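Siderophore-interacting protein (Aeromonas hydrophila, PDB 6K2L) probably uses its bound FAD to reduce ferric siderophores and so release their iron inside the cell, as other siderophore-interacting flavoproteins do. Local coordinates at residues R81-R86 against L95-A100. The protein carries 1 engineered substitution. Numbering follows the deposited sequence.
Sequences RTFTIR and LDIDFA. With FAD (flavin-adenine dinucleotide), chain C.
Phe83 and Phe99 meet in the tight half of this contact. Phe83 CE2 lies 3.6 Å from Phe99 CD2, and the ring planes are tilted by 34° and meet obliquely. The flavin lies over the opposite face of Phe83, with CE2 of that ring 3.2 Å from C2 of FAD. Phe83 is thus layered between cofactor and Phe99. Its chi1 of -82° sets CG beside the backbone N, and CD2 and CE2 face the pyrimidine ring of the flavin. Ile97 CG2 packs on Phe83 CB. CG2 and CD1 of Ile85 pack against Leu95 CD1, and CG2 also meets Leu95 CG.

The segments belong to the hairpin of strands 79-89 and 94-100, in the six-stranded antiparallel barrel of the FAD-binding domain. Such a barrel, followed by a nucleotide-binding-type domain, is the ferredoxin reductase-like plan. The strands splay apart at the flavin, which bonds to both. Asp98 O accepts from N3 of FAD, Ala100 N donates to O2, and Thr84 OG1 donates to N5 over 2.8 Å. A water joins Thr84 O, Asp98 N and O4 of FAD, filling the place of a direct strand-to-strand bond. Farther along, Arg81 NE and NH2 each bond to a different phosphate of the cofactor, which probably offsets the negative charge of the phosphates.

The contact is looser and wetter at Arg86. Arg86 N still reaches Asp96 O at 2.8 Å, although this hydrogen bond is bent, with 135° at the hydrogen. With CG anti to the backbone N, CG and CD of Arg86 lie alongside Asp98 OD2. Arg86 NE is a long 3.7 Å from Asp98 OD2, and a second water bridges these two atoms. The polar ends have stronger partners outside the hairpin: Arg86 NH1 in Glu156, Asp98 OD1 in Arg27.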
loop_
_atom_site.group_PDB
_atom_site.type_symbol
_atom_site.label_atom_id
_atom_site.label_comp_id
_atom_site.label_asym_id
_atom_site.label_seq_id
_atom_site.Cartn_x
_atom_site.Cartn_y
_atom_site.Cartn_z
ATOM N N ARG A 81 5.186 -18.147 -14.058
ATOM C CA ARG A 81 3.774 -17.871 -13.833
ATOM C C ARG A 81 3.639 -16.452 -13.318
ATOM O O ARG A 81 4.515 -15.958 -12.611
ATOM C CB ARG A 81 3.137 -18.838 -12.821
ATOM C CG ARG A 81 3.101 -20.301 -13.274
ATOM C CD ARG A 81 2.137 -20.494 -14.386
ATOM N NE ARG A 81 1.921 -21.892 -14.763
ATOM C CZ ARG A 81 2.563 -22.506 -15.762
ATOM N NH1 ARG A 81 3.484 -21.851 -16.442
ATOM N NH2 ARG A 81 2.266 -23.757 -16.095
ATOM N N THR A 82 2.515 -15.810 -13.632
ATOM C CA THR A 82 2.234 -14.469 -13.140
ATOM C C THR A 82 1.432 -14.525 -11.847
ATOM O O THR A 82 0.449 -15.264 -11.752
ATOM C CB THR A 82 1.473 -13.660 -14.179
ATOM O OG1 THR A 82 2.232 -13.653 -15.388
ATOM C CG2 THR A 82 1.303 -12.207 -13.685
ATOM N N PHE A 83 1.843 -13.739 -10.854
ATOM C CA PHE A 83 1.142 -13.697 -9.575
ATOM C C PHE A 83 1.160 -12.273 -9.054
ATOM O O PHE A 83 1.850 -11.404 -9.573
ATOM C CB PHE A 83 1.749 -14.670 -8.540
ATOM C CG PHE A 83 1.267 -16.084 -8.719
ATOM C CD1 PHE A 83 1.820 -16.889 -9.697
ATOM C CD2 PHE A 83 0.238 -16.580 -7.946
ATOM C CE1 PHE A 83 1.376 -18.138 -9.895
ATOM C CE2 PHE A 83 -0.230 -17.829 -8.155
ATOM C CZ PHE A 83 0.344 -18.621 -9.134
ATOM N N THR A 84 0.362 -12.042 -8.035
ATOM C CA THR A 84 0.180 -10.736 -7.441
ATOM C C THR A 84 0.968 -10.700 -6.142
ATOM O O THR A 84 0.936 -11.668 -5.377
ATOM C CB THR A 84 -1.304 -10.526 -7.165
ATOM O OG1 THR A 84 -2.014 -10.683 -8.398
ATOM C CG2 THR A 84 -1.598 -9.133 -6.510
ATOM N N ILE A 85 1.703 -9.614 -5.911
ATOM C CA ILE A 85 2.227 -9.310 -4.580
ATOM C C ILE A 85 1.043 -8.895 -3.718
ATOM O O ILE A 85 0.542 -7.780 -3.865
ATOM C CB ILE A 85 3.274 -8.192 -4.615
ATOM C CG1 ILE A 85 4.486 -8.598 -5.451
ATOM C CG2 ILE A 85 3.658 -7.832 -3.206
ATOM C CD1 ILE A 85 5.526 -7.488 -5.605
ATOM N N ARG A 86 0.589 -9.790 -2.829
ATOM C CA ARG A 86 -0.542 -9.483 -1.944
ATOM C C ARG A 86 -0.170 -8.436 -0.898
ATOM O O ARG A 86 -0.919 -7.475 -0.699
ATOM C CB ARG A 86 -1.056 -10.755 -1.257
ATOM C CG ARG A 86 -2.104 -10.522 -0.164
ATOM C CD ARG A 86 -3.433 -10.060 -0.749
ATOM N NE ARG A 86 -4.419 -9.699 0.259
ATOM C CZ ARG A 86 -4.402 -8.543 0.918
ATOM N NH1 ARG A 86 -3.412 -7.670 0.676
ATOM N NH2 ARG A 86 -5.350 -8.270 1.824
ATOM N N LEU A 95 7.325 -10.842 2.027
ATOM C CA LEU A 95 6.525 -10.639 0.832
ATOM C C LEU A 95 5.469 -11.736 0.762
ATOM O O LEU A 95 5.818 -12.911 0.802
ATOM C CB LEU A 95 7.415 -10.657 -0.424
ATOM C CG LEU A 95 6.665 -10.227 -1.688
ATOM C CD1 LEU A 95 7.466 -9.242 -2.471
ATOM C CD2 LEU A 95 6.283 -11.445 -2.529
ATOM N N ASP A 96 4.191 -11.371 0.645
ATOM C CA ASP A 96 3.065 -12.310 0.666
ATOM C C ASP A 96 2.521 -12.561 -0.730
ATOM O O ASP A 96 2.150 -11.624 -1.436
ATOM C CB ASP A 96 1.908 -11.757 1.512
ATOM C CG ASP A 96 2.166 -11.861 2.984
ATOM O OD1 ASP A 96 3.085 -12.624 3.354
ATOM O OD2 ASP A 96 1.456 -11.179 3.770
ATOM N N ILE A 97 2.408 -13.821 -1.112
ATOM C CA ILE A 97 1.694 -14.182 -2.330
ATOM C C ILE A 97 0.558 -15.122 -1.970
ATOM O O ILE A 97 0.788 -16.112 -1.264
ATOM C CB ILE A 97 2.623 -14.846 -3.350
ATOM C CG1 ILE A 97 3.803 -13.934 -3.636
ATOM C CG2 ILE A 97 1.848 -15.118 -4.619
ATOM C CD1 ILE A 97 4.916 -14.648 -4.469
ATOM N N ASP A 98 -0.659 -14.835 -2.473
ATOM C CA ASP A 98 -1.842 -15.667 -2.218
ATOM C C ASP A 98 -2.181 -16.560 -3.418
ATOM O O ASP A 98 -2.505 -16.059 -4.505
ATOM C CB ASP A 98 -3.063 -14.812 -1.894
ATOM C CG ASP A 98 -2.974 -14.099 -0.549
ATOM O OD1 ASP A 98 -1.999 -14.297 0.227
ATOM O OD2 ASP A 98 -3.926 -13.324 -0.265
ATOM N N PHE A 99 -2.176 -17.875 -3.199
ATOM C CA PHE A 99 -2.390 -18.885 -4.237
ATOM C C PHE A 99 -3.833 -19.390 -4.219
ATOM O O PHE A 99 -4.305 -19.877 -3.182
ATOM C CB PHE A 99 -1.421 -20.061 -4.023
ATOM C CG PHE A 99 -0.023 -19.774 -4.472
ATOM C CD1 PHE A 99 0.819 -18.960 -3.705
ATOM C CD2 PHE A 99 0.455 -20.278 -5.675
ATOM C CE1 PHE A 99 2.105 -18.661 -4.136
ATOM C CE2 PHE A 99 1.747 -19.986 -6.103
ATOM C CZ PHE A 99 2.567 -19.184 -5.333
ATOM N N ALA A 100 -4.528 -19.293 -5.360
ATOM C CA ALA A 100 -5.858 -19.902 -5.507
ATOM C C ALA A 100 -5.680 -21.405 -5.708
ATOM O O ALA A 100 -5.343 -21.858 -6.801
ATOM C CB ALA A 100 -6.636 -19.280 -6.667
HETATM P PA FAD C . -1.388 -24.071 -15.020
HETATM O O1A FAD C . -0.210 -24.979 -15.179
HETATM O O2A FAD C . -1.275 -22.701 -15.702
HETATM O O5B FAD C . -2.782 -24.666 -15.596
HETATM C C5B FAD C . -3.213 -26.012 -15.301
HETATM C C4B FAD C . -4.711 -26.179 -15.455
HETATM O O4B FAD C . -5.393 -25.660 -14.290
HETATM C C3B FAD C . -5.374 -25.501 -16.652
HETATM O O3B FAD C . -6.445 -26.307 -17.139
HETATM C C2B FAD C . -5.870 -24.174 -16.060
HETATM O O2B FAD C . -7.006 -23.609 -16.710
HETATM C C1B FAD C . -6.258 -24.594 -14.646
HETATM N N9A FAD C . -6.053 -23.552 -13.670
HETATM C C8A FAD C . -4.990 -22.687 -13.602
HETATM N N7A FAD C . -5.039 -21.859 -12.583
HETATM C C5A FAD C . -6.212 -22.217 -11.932
HETATM C C6A FAD C . -6.839 -21.724 -10.774
HETATM N N6A FAD C . -6.329 -20.746 -10.021
HETATM N N1A FAD C . -8.011 -22.296 -10.399
HETATM C C2A FAD C . -8.510 -23.285 -11.147
HETATM N N3A FAD C . -7.999 -23.840 -12.253
HETATM C C4A FAD C . -6.843 -23.261 -12.590
HETATM N N1 FAD C . -3.319 -16.624 -9.624
HETATM C C2 FAD C . -3.296 -16.773 -8.266
HETATM O O2 FAD C . -3.598 -17.837 -7.722
HETATM N N3 FAD C . -2.937 -15.704 -7.461
HETATM C C4 FAD C . -2.584 -14.448 -7.891
HETATM O O4 FAD C . -2.276 -13.578 -7.075
HETATM C C4X FAD C . -2.596 -14.300 -9.336
HETATM N N5 FAD C . -2.257 -13.121 -9.847
HETATM C C5X FAD C . -2.279 -12.985 -11.212
HETATM C C6 FAD C . -1.952 -11.752 -11.761
HETATM C C7 FAD C . -1.981 -11.547 -13.138
HETATM C C7M FAD C . -1.594 -10.198 -13.690
HETATM C C8 FAD C . -2.314 -12.617 -13.991
HETATM C C8M FAD C . -2.312 -12.452 -15.491
HETATM C C9 FAD C . -2.625 -13.857 -13.443
HETATM C C9A FAD C . -2.621 -14.047 -12.068
HETATM N N10 FAD C . -2.975 -15.284 -11.491
HETATM C C10 FAD C . -2.985 -15.444 -10.120
HETATM C "C1'" FAD C . -3.376 -16.417 -12.345
HETATM C "C2'" FAD C . -2.355 -17.555 -12.409
HETATM O "O2'" FAD C . -1.199 -17.187 -13.167
HETATM C "C3'" FAD C . -3.028 -18.771 -13.051
HETATM O "O3'" FAD C . -3.948 -19.323 -12.112
HETATM C "C4'" FAD C . -2.065 -19.865 -13.509
HETATM O "O4'" FAD C . -2.692 -20.615 -14.553
HETATM C "C5'" FAD C . -1.653 -20.757 -12.358
HETATM O "O5'" FAD C . -0.620 -21.656 -12.803
HETATM P P FAD C . -0.642 -23.188 -12.423
HETATM O O1P FAD C . 0.768 -23.711 -12.726
HETATM O O2P FAD C . -1.111 -23.418 -11.057
HETATM O O3P FAD C . -1.670 -23.814 -13.475
HETATM O O HOH W 1 -1.120 -12.848 -4.681
HETATM O O HOH W 2 -6.217 -11.771 -0.668
#